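Local atomic coordinates of adenosine deaminase 1 (Arthrobacter aurescens, PDB entry 3RYS), a protein that probably catalyses the zinc-dependent hydrolytic deamination of adenine to hypoxanthine and ammonium, a step of purine salvage. Residues R195-I209 and A212-R226. Sequence-based numbering, arbitrary orientation.
Sequences RRIAHAGEEGPASYI and ALDVLHVERIDHGIR. With ZN (zinc ion), chain C; ADE (adenine), chain D.
Asp-222 sits opposite His-199 between parallel strands of a beta-alpha-beta unit in the TIM barrel of this deaminase and is hydrogen-bonded to the residues on either side of it: Asp-222 N donates to Ala-198 O, and Asp-222 O receives Ala-200 N at 3.0 Å, almost straight (175°). Beyond the strands, Arg-226 N bonds Gly-201 O, where positive phi suits glycine.

Apolar side chains fill the space between sheet and helix 206-214. Small Ala-198 lets Val-218 CG1 approach its CB to 3.5 Å, while Ile-209 CG2 meets Ile-221 CD1.

Charged groups hold both ends. Glu-219 takes Arg-196 N on the anti lone pair of OE1 and stacks over one face of the Arg-196 guanidinium, pairing by charge alone, while Arg-196 NE is hydrogen-bonded to Leu-194; Arg-195 joins this network. At the other end Arg-226, bent at chi3 (63°), lays its guanidinium over Pro-205 CA; NH1 gives a bent hydrogen bond to Glu-203 O (2.6 Å), which lies in the guanidinium plane although NH1 stands above the carbonyl plane, and NH2 reaches Glu-229. A leucine here would probably leave Glu-203 O and the Glu-229 carboxylate without these partners and let loop 203-205 shift.

The C-terminal end of strand 195-200 and residues after both strands supply part of the active site. His-199 NE2 binds zinc with His-19, His-21 and Asp-280, and Asp-222 CB packs over its ring face. Glu-202, the predicted proton donor, runs extended (CG anti to the backbone N, chi1 -170°), its carboxylate over the His-223 ring; OE1 ends 2.7 Å from adenine N1.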
ATOM      1  N   ARG A 195      -9.527  -9.489   8.131  1.00 21.33           N
ATOM      2  CA  ARG A 195      -8.908  -9.943   6.894  1.00 21.94           C
ATOM      3  C   ARG A 195      -7.393  -9.813   6.987  1.00 19.07           C
ATOM      4  O   ARG A 195      -6.880  -9.083   7.835  1.00 19.09           O
ATOM      5  CB  ARG A 195      -9.475  -9.169   5.706  1.00 20.41           C
ATOM      6  CG  ARG A 195     -10.918  -9.546   5.412  1.00 19.16           C
ATOM      7  CD  ARG A 195     -11.393  -8.953   4.107  1.00 24.56           C
ATOM      8  NE  ARG A 195     -12.397  -9.792   3.460  1.00 23.36           N
ATOM      9  CZ  ARG A 195     -12.110 -10.855   2.712  1.00 29.74           C
ATOM     10  NH1 ARG A 195     -10.851 -11.215   2.520  1.00 21.61           N
ATOM     11  NH2 ARG A 195     -13.083 -11.564   2.157  1.00 45.97           N
ATOM     12  N   ARG A 196      -6.675 -10.528   6.130  1.00 19.43           N
ATOM     13  CA  ARG A 196      -5.228 -10.634   6.287  1.00 17.60           C
ATOM     14  C   ARG A 196      -4.442 -10.354   5.016  1.00 14.95           C
ATOM     15  O   ARG A 196      -4.727 -10.917   3.962  1.00 16.53           O
ATOM     16  CB  ARG A 196      -4.866 -12.023   6.803  1.00 17.76           C
ATOM     17  CG  ARG A 196      -5.266 -12.272   8.236  1.00 21.29           C
ATOM     18  CD  ARG A 196      -5.913 -13.632   8.358  1.00 24.12           C
ATOM     19  NE  ARG A 196      -7.290 -13.583   7.878  1.00 27.38           N
ATOM     20  CZ  ARG A 196      -7.867 -14.540   7.162  1.00 27.25           C
ATOM     21  NH1 ARG A 196      -7.183 -15.627   6.828  1.00 24.78           N
ATOM     22  NH2 ARG A 196      -9.125 -14.401   6.769  1.00 27.36           N
ATOM     23  N   ILE A 197      -3.449  -9.477   5.129  1.00 13.30           N
ATOM     24  CA  ILE A 197      -2.463  -9.286   4.073  1.00 14.54           C
ATOM     25  C   ILE A 197      -1.072  -9.178   4.693  1.00 15.30           C
ATOM     26  O   ILE A 197      -0.937  -8.955   5.895  1.00 13.22           O
ATOM     27  CB  ILE A 197      -2.746  -8.032   3.236  1.00 11.69           C
ATOM     28  CG1 ILE A 197      -2.611  -6.780   4.102  1.00 15.56           C
ATOM     29  CG2 ILE A 197      -4.123  -8.109   2.611  1.00 13.16           C
ATOM     30  CD1 ILE A 197      -2.771  -5.487   3.333  1.00 16.34           C
ATOM     31  N   ALA A 198      -0.038  -9.340   3.875  1.00 14.11           N
ATOM     32  CA  ALA A 198       1.326  -9.250   4.375  1.00 13.76           C
ATOM     33  C   ALA A 198       2.320  -8.946   3.265  1.00 12.80           C
ATOM     34  O   ALA A 198       2.193  -9.448   2.148  1.00 13.37           O
ATOM     35  CB  ALA A 198       1.714 -10.537   5.094  1.00 16.03           C
ATOM     36  N   HIS A 199       3.309  -8.116   3.583  1.00 12.74           N
ATOM     37  CA  HIS A 199       4.425  -7.873   2.678  1.00 11.87           C
ATOM     38  C   HIS A 199       5.276  -9.125   2.564  1.00 11.58           C
ATOM     39  O   HIS A 199       5.674  -9.709   3.574  1.00 12.26           O
ATOM     40  CB  HIS A 199       5.278  -6.711   3.180  1.00 11.75           C
ATOM     41  CG  HIS A 199       4.688  -5.367   2.897  1.00 12.98           C
ATOM     42  ND1 HIS A 199       3.408  -5.023   3.270  1.00 13.74           N
ATOM     43  CD2 HIS A 199       5.206  -4.280   2.277  1.00 13.42           C
ATOM     44  CE1 HIS A 199       3.160  -3.782   2.893  1.00 14.14           C
ATOM     45  NE2 HIS A 199       4.235  -3.307   2.290  1.00 14.50           N
ATOM     46  N   ALA A 200       5.547  -9.542   1.333  1.00 11.75           N
ATOM     47  CA  ALA A 200       6.375 -10.719   1.094  1.00 12.71           C
ATOM     48  C   ALA A 200       7.012 -10.688  -0.292  1.00 13.47           C
ATOM     49  O   ALA A 200       6.357 -10.373  -1.284  1.00 13.36           O
ATOM     50  CB  ALA A 200       5.558 -11.997   1.280  1.00 11.48           C
ATOM     51  N   GLY A 201       8.296 -11.015  -0.355  1.00 14.23           N
ATOM     52  CA  GLY A 201       8.980 -11.129  -1.627  1.00 16.63           C
ATOM     53  C   GLY A 201       9.431  -9.801  -2.202  1.00 16.15           C
ATOM     54  O   GLY A 201       9.690  -9.690  -3.399  1.00 17.07           O
ATOM     55  N   GLU A 202       9.520  -8.786  -1.351  1.00 14.61           N
ATOM     56  CA  GLU A 202      10.057  -7.502  -1.770  1.00 15.94           C
ATOM     57  C   GLU A 202      11.575  -7.600  -1.775  1.00 15.95           C
ATOM     58  O   GLU A 202      12.210  -7.563  -2.831  1.00 18.97           O
ATOM     59  CB  GLU A 202       9.599  -6.396  -0.825  1.00 14.26           C
ATOM     60  CG  GLU A 202       9.913  -5.001  -1.308  1.00 12.41           C
ATOM     61  CD  GLU A 202       9.419  -3.948  -0.351  1.00 14.60           C
ATOM     62  OE1 GLU A 202       8.843  -4.327   0.688  1.00 16.15           O
ATOM     63  OE2 GLU A 202       9.596  -2.746  -0.632  1.00 14.06           O
ATOM     64  N   GLU A 203      12.147  -7.729  -0.583  1.00 14.56           N
ATOM     65  CA  GLU A 203      13.567  -8.011  -0.429  1.00 15.94           C
ATOM     66  C   GLU A 203      13.726  -9.406   0.165  1.00 18.19           C
ATOM     67  O   GLU A 203      14.795 -10.009   0.083  1.00 18.07           O
ATOM     68  CB  GLU A 203      14.241  -6.964   0.463  1.00 13.49           C
ATOM     69  CG  GLU A 203      14.485  -5.629  -0.226  1.00 14.20           C
ATOM     70  CD  GLU A 203      15.346  -4.685   0.594  1.00 20.44           C
ATOM     71  OE1 GLU A 203      15.548  -4.952   1.796  1.00 21.28           O
ATOM     72  OE2 GLU A 203      15.823  -3.672   0.037  1.00 21.87           O
ATOM     73  N   GLY A 204      12.649  -9.907   0.767  1.00 17.14           N
ATOM     74  CA  GLY A 204      12.610 -11.265   1.277  1.00 17.46           C
ATOM     75  C   GLY A 204      12.450 -12.276   0.153  1.00 19.71           C
ATOM     76  O   GLY A 204      11.922 -11.947  -0.912  1.00 17.00           O
ATOM     77  N   PRO A 205      12.906 -13.515   0.386  1.00 16.84           N
ATOM     78  CA  PRO A 205      12.936 -14.571  -0.631  1.00 15.37           C
ATOM     79  C   PRO A 205      11.555 -15.146  -0.897  1.00 15.30           C
ATOM     80  O   PRO A 205      10.636 -14.954  -0.099  1.00 12.73           O
ATOM     81  CB  PRO A 205      13.812 -15.659   0.008  1.00 14.29           C
ATOM     82  CG  PRO A 205      14.324 -15.090   1.288  1.00 19.88           C
ATOM     83  CD  PRO A 205      13.392 -13.996   1.684  1.00 16.75           C
ATOM     84  N   ALA A 206      11.424 -15.860  -2.011  1.00 15.20           N
ATOM     85  CA  ALA A 206      10.178 -16.522  -2.362  1.00 13.54           C
ATOM     86  C   ALA A 206       9.661 -17.403  -1.217  1.00 15.67           C
ATOM     87  O   ALA A 206       8.459 -17.650  -1.113  1.00 15.54           O
ATOM     88  CB  ALA A 206      10.360 -17.336  -3.629  1.00 13.00           C
ATOM     89  N   SER A 207      10.570 -17.874  -0.364  1.00 16.41           N
ATOM     90  CA  SER A 207      10.197 -18.696   0.791  1.00 15.73           C
ATOM     91  C   SER A 207       9.237 -17.944   1.695  1.00 13.42           C
ATOM     92  O   SER A 207       8.318 -18.531   2.264  1.00 13.38           O
ATOM     93  CB  SER A 207      11.429 -19.092   1.612  1.00 13.02           C
ATOM     94  OG  SER A 207      12.538 -19.405   0.787  1.00 20.36           O
ATOM     95  N   TYR A 208       9.471 -16.641   1.832  1.00 13.51           N
ATOM     96  CA  TYR A 208       8.684 -15.792   2.722  1.00 15.39           C
ATOM     97  C   TYR A 208       7.249 -15.684   2.237  1.00 13.82           C
ATOM     98  O   TYR A 208       6.335 -15.448   3.020  1.00 14.58           O
ATOM     99  CB  TYR A 208       9.308 -14.400   2.820  1.00 13.82           C
ATOM    100  CG  TYR A 208      10.443 -14.299   3.813  1.00 13.96           C
ATOM    101  CD1 TYR A 208      11.226 -15.401   4.126  1.00 15.19           C
ATOM    102  CD2 TYR A 208      10.745 -13.090   4.423  1.00 16.21           C
ATOM    103  CE1 TYR A 208      12.267 -15.304   5.036  1.00 13.58           C
ATOM    104  CE2 TYR A 208      11.782 -12.982   5.330  1.00 14.43           C
ATOM    105  CZ  TYR A 208      12.538 -14.090   5.634  1.00 14.83           C
ATOM    106  OH  TYR A 208      13.570 -13.974   6.539  1.00 19.41           O
ATOM    107  N   ILE A 209       7.027 -15.882   0.968  1.00 13.85           N
ATOM    108  CA  ILE A 209       5.725 -15.843   0.405  1.00 13.19           C
ATOM    109  C   ILE A 209       4.906 -17.022   0.767  1.00 14.72           C
ATOM    110  O   ILE A 209       3.765 -16.903   1.061  1.00 15.74           O
ATOM    111  CB  ILE A 209       5.806 -15.673  -1.100  1.00 13.68           C
ATOM    112  CG1 ILE A 209       6.619 -14.425  -1.394  1.00 14.25           C
ATOM    113  CG2 ILE A 209       4.428 -15.632  -1.698  1.00 10.38           C
ATOM    114  CD1 ILE A 209       6.775 -14.048  -2.748  1.00 15.49           C
ATOM    115  N   ALA A 212       3.884 -16.637   4.403  1.00 15.28           N
ATOM    116  CA  ALA A 212       2.761 -15.720   4.548  1.00 17.63           C
ATOM    117  C   ALA A 212       1.451 -16.383   4.134  1.00 16.34           C
ATOM    118  O   ALA A 212       0.402 -16.118   4.717  1.00 15.55           O
ATOM    119  CB  ALA A 212       3.001 -14.448   3.742  1.00 15.91           C
ATOM    120  N   LEU A 213       1.517 -17.250   3.129  1.00 14.99           N
ATOM    121  CA  LEU A 213       0.328 -17.956   2.658  1.00 18.69           C
ATOM    122  C   LEU A 213      -0.096 -19.100   3.580  1.00 17.97           C
ATOM    123  O   LEU A 213      -1.282 -19.268   3.865  1.00 18.77           O
ATOM    124  CB  LEU A 213       0.550 -18.493   1.242  1.00 17.59           C
ATOM    125  CG  LEU A 213       0.565 -17.458   0.115  1.00 18.06           C
ATOM    126  CD1 LEU A 213       1.044 -18.093  -1.181  1.00 15.48           C
ATOM    127  CD2 LEU A 213      -0.814 -16.842  -0.062  1.00 14.91           C
ATOM    128  N   ASP A 214       0.876 -19.876   4.047  1.00 15.80           N
ATOM    129  CA  ASP A 214       0.593 -21.109   4.774  1.00 17.55           C
ATOM    130  C   ASP A 214       0.548 -20.934   6.289  1.00 20.08           C
ATOM    131  O   ASP A 214      -0.348 -21.454   6.957  1.00 21.66           O
ATOM    132  CB  ASP A 214       1.607 -22.187   4.387  1.00 19.17           C
ATOM    133  CG  ASP A 214       1.422 -22.671   2.959  1.00 19.15           C
ATOM    134  OD1 ASP A 214       0.310 -22.486   2.417  1.00 17.26           O
ATOM    135  OD2 ASP A 214       2.376 -23.239   2.383  1.00 18.60           O
ATOM    136  N   VAL A 215       1.517 -20.202   6.825  1.00 18.33           N
ATOM    137  CA  VAL A 215       1.586 -19.966   8.260  1.00 17.97           C
ATOM    138  C   VAL A 215       0.646 -18.837   8.686  1.00 18.90           C
ATOM    139  O   VAL A 215      -0.030 -18.937   9.712  1.00 18.64           O
ATOM    140  CB  VAL A 215       3.027 -19.637   8.702  1.00 17.63           C
ATOM    141  CG1 VAL A 215       3.104 -19.515  10.216  1.00 18.60           C
ATOM    142  CG2 VAL A 215       3.993 -20.702   8.201  1.00 14.62           C
ATOM    143  N   LEU A 216       0.597 -17.773   7.886  1.00 17.36           N
ATOM    144  CA  LEU A 216      -0.176 -16.581   8.230  1.00 17.34           C
ATOM    145  C   LEU A 216      -1.553 -16.543   7.565  1.00 17.34           C
ATOM    146  O   LEU A 216      -2.407 -15.746   7.942  1.00 17.07           O
ATOM    147  CB  LEU A 216       0.603 -15.311   7.877  1.00 17.51           C
ATOM    148  CG  LEU A 216       1.936 -15.069   8.589  1.00 19.89           C
ATOM    149  CD1 LEU A 216       2.491 -13.706   8.208  1.00 16.35           C
ATOM    150  CD2 LEU A 216       1.775 -15.175  10.100  1.00 17.41           C
ATOM    151  N   HIS A 217      -1.754 -17.397   6.567  1.00 19.98           N
ATOM    152  CA  HIS A 217      -3.031 -17.488   5.863  1.00 18.63           C
ATOM    153  C   HIS A 217      -3.518 -16.157   5.289  1.00 16.57           C
ATOM    154  O   HIS A 217      -4.716 -15.873   5.300  1.00 19.01           O
ATOM    155  CB  HIS A 217      -4.103 -18.095   6.777  1.00 16.16           C
ATOM    156  CG  HIS A 217      -3.769 -19.471   7.261  1.00 25.91           C
ATOM    157  ND1 HIS A 217      -3.772 -20.574   6.432  1.00 28.34           N
ATOM    158  CD2 HIS A 217      -3.417 -19.925   8.488  1.00 26.93           C
ATOM    159  CE1 HIS A 217      -3.438 -21.647   7.127  1.00 29.16           C
ATOM    160  NE2 HIS A 217      -3.218 -21.281   8.377  1.00 28.94           N
ATOM    161  N   VAL A 218      -2.597 -15.347   4.774  1.00 16.83           N
ATOM    162  CA  VAL A 218      -2.979 -14.057   4.198  1.00 17.73           C
ATOM    163  C   VAL A 218      -3.855 -14.234   2.962  1.00 16.90           C
ATOM    164  O   VAL A 218      -3.854 -15.290   2.334  1.00 17.83           O
ATOM    165  CB  VAL A 218      -1.759 -13.190   3.831  1.00 15.02           C
ATOM    166  CG1 VAL A 218      -0.920 -12.909   5.060  1.00 14.67           C
ATOM    167  CG2 VAL A 218      -0.929 -13.863   2.742  1.00 17.15           C
ATOM    168  N   GLU A 219      -4.594 -13.185   2.615  1.00 17.49           N
ATOM    169  CA  GLU A 219      -5.530 -13.242   1.500  1.00 18.98           C
ATOM    170  C   GLU A 219      -4.978 -12.584   0.246  1.00 16.18           C
ATOM    171  O   GLU A 219      -5.505 -12.780  -0.849  1.00 16.07           O
ATOM    172  CB  GLU A 219      -6.846 -12.596   1.900  1.00 16.65           C
ATOM    173  CG  GLU A 219      -7.217 -12.912   3.321  1.00 19.96           C
ATOM    174  CD  GLU A 219      -8.684 -12.745   3.567  1.00 25.20           C
ATOM    175  OE1 GLU A 219      -9.041 -11.954   4.466  1.00 24.97           O
ATOM    176  OE2 GLU A 219      -9.477 -13.394   2.852  1.00 23.43           O
ATOM    177  N   ARG A 220      -3.927 -11.791   0.410  1.00 14.91           N
ATOM    178  CA  ARG A 220      -3.156 -11.328  -0.739  1.00 20.49           C
ATOM    179  C   ARG A 220      -1.729 -10.947  -0.360  1.00 16.73           C
ATOM    180  O   ARG A 220      -1.466 -10.532   0.765  1.00 16.57           O
ATOM    181  CB  ARG A 220      -3.870 -10.205  -1.513  1.00 19.56           C
ATOM    182  CG  ARG A 220      -4.485  -9.099  -0.676  1.00 17.49           C
ATOM    183  CD  ARG A 220      -5.095  -8.011  -1.570  1.00 14.30           C
ATOM    184  NE  ARG A 220      -5.136  -6.724  -0.886  1.00 14.53           N
ATOM    185  CZ  ARG A 220      -6.250  -6.109  -0.503  1.00 15.25           C
ATOM    186  NH1 ARG A 220      -7.434  -6.639  -0.759  1.00 15.85           N
ATOM    187  NH2 ARG A 220      -6.176  -4.945   0.122  1.00 19.96           N
ATOM    188  N   ILE A 221      -0.811 -11.127  -1.303  1.00 15.23           N
ATOM    189  CA  ILE A 221       0.600 -10.868  -1.064  1.00 14.48           C
ATOM    190  C   ILE A 221       0.966  -9.462  -1.516  1.00 16.23           C
ATOM    191  O   ILE A 221       0.585  -9.023  -2.606  1.00 14.61           O
ATOM    192  CB  ILE A 221       1.494 -11.886  -1.803  1.00 15.14           C
ATOM    193  CG1 ILE A 221       1.325 -13.287  -1.207  1.00 13.22           C
ATOM    194  CG2 ILE A 221       2.950 -11.458  -1.746  1.00 15.06           C
ATOM    195  CD1 ILE A 221       1.945 -13.448   0.158  1.00 12.90           C
ATOM    196  N   ASP A 222       1.705  -8.754  -0.674  1.00 13.45           N
ATOM    197  CA  ASP A 222       2.114  -7.397  -0.995  1.00 12.91           C
ATOM    198  C   ASP A 222       3.532  -7.377  -1.563  1.00 13.07           C
ATOM    199  O   ASP A 222       4.473  -7.875  -0.941  1.00 10.34           O
ATOM    200  CB  ASP A 222       1.955  -6.500   0.232  1.00 13.00           C
ATOM    201  CG  ASP A 222       0.503  -6.398   0.685  1.00 14.74           C
ATOM    202  OD1 ASP A 222      -0.373  -6.127  -0.167  1.00 13.19           O
ATOM    203  OD2 ASP A 222       0.233  -6.595   1.888  1.00 15.69           O
ATOM    204  N   HIS A 223       3.660  -6.806  -2.760  1.00 13.70           N
ATOM    205  CA  HIS A 223       4.872  -6.897  -3.574  1.00 14.13           C
ATOM    206  C   HIS A 223       4.952  -8.259  -4.280  1.00 15.32           C
ATOM    207  O   HIS A 223       4.415  -8.428  -5.375  1.00 15.25           O
ATOM    208  CB  HIS A 223       6.137  -6.611  -2.753  1.00 12.24           C
ATOM    209  CG  HIS A 223       6.278  -5.179  -2.340  1.00 14.10           C
ATOM    210  ND1 HIS A 223       6.409  -4.151  -3.249  1.00 13.91           N
ATOM    211  CD2 HIS A 223       6.315  -4.601  -1.114  1.00 16.32           C
ATOM    212  CE1 HIS A 223       6.510  -3.002  -2.602  1.00 14.05           C
ATOM    213  NE2 HIS A 223       6.462  -3.248  -1.307  1.00 13.52           N
ATOM    214  N   GLY A 224       5.623  -9.221  -3.656  1.00 15.20           N
ATOM    215  CA  GLY A 224       5.668 -10.579  -4.168  1.00 15.22           C
ATOM    216  C   GLY A 224       6.529 -10.801  -5.402  1.00 15.70           C
ATOM    217  O   GLY A 224       6.510 -11.884  -5.981  1.00 15.46           O
ATOM    218  N   ILE A 225       7.298  -9.795  -5.804  1.00 14.74           N
ATOM    219  CA  ILE A 225       8.065  -9.899  -7.041  1.00 16.34           C
ATOM    220  C   ILE A 225       9.168 -10.962  -7.006  1.00 16.90           C
ATOM    221  O   ILE A 225       9.578 -11.473  -8.053  1.00 16.05           O
ATOM    222  CB  ILE A 225       8.678  -8.550  -7.457  1.00 16.11           C
ATOM    223  CG1 ILE A 225       9.621  -8.037  -6.368  1.00 16.70           C
ATOM    224  CG2 ILE A 225       7.582  -7.535  -7.765  1.00 15.83           C
ATOM    225  CD1 ILE A 225      10.589  -6.974  -6.859  1.00 16.83           C
ATOM    226  N   ARG A 226       9.651 -11.297  -5.814  1.00 16.77           N
ATOM    227  CA  ARG A 226      10.719 -12.290  -5.708  1.00 18.04           C
ATOM    228  C   ARG A 226      10.207 -13.721  -5.856  1.00 18.90           C
ATOM    229  O   ARG A 226      10.981 -14.677  -5.807  1.00 19.69           O
ATOM    230  CB  ARG A 226      11.525 -12.117  -4.421  1.00 15.95           C
ATOM    231  CG  ARG A 226      12.484 -10.939  -4.469  1.00 16.30           C
ATOM    232  CD  ARG A 226      13.532 -11.038  -3.382  1.00 17.49           C
ATOM    233  NE  ARG A 226      14.376 -12.215  -3.559  1.00 19.78           N
ATOM    234  CZ  ARG A 226      15.208 -12.686  -2.635  1.00 19.66           C
ATOM    235  NH1 ARG A 226      15.302 -12.082  -1.458  1.00 17.27           N
ATOM    236  NH2 ARG A 226      15.939 -13.767  -2.883  1.00 18.41           N
TER
HETATM  237 ZN    ZN C 344       4.577  -1.440   1.038  1.00 17.39          ZN
HETATM  238  N9  ADE D 345       6.689   0.267   5.063  1.00 18.84           N
HETATM  239  C8  ADE D 345       6.113   1.188   4.228  1.00 21.89           C
HETATM  240  N7  ADE D 345       6.180   0.876   2.950  1.00 20.30           N
HETATM  241  C5  ADE D 345       6.854  -0.338   2.951  1.00 22.54           C
HETATM  242  C6  ADE D 345       7.249  -1.203   1.909  1.00 23.31           C
HETATM  243  N6  ADE D 345       7.007  -0.949   0.618  1.00 21.81           N
HETATM  244  N1  ADE D 345       7.904  -2.337   2.248  1.00 22.49           N
HETATM  245  C2  ADE D 345       8.144  -2.581   3.545  1.00 22.84           C
HETATM  246  N3  ADE D 345       7.823  -1.848   4.614  1.00 21.82           N
HETATM  247  C4  ADE D 345       7.175  -0.729   4.243  1.00 20.84           C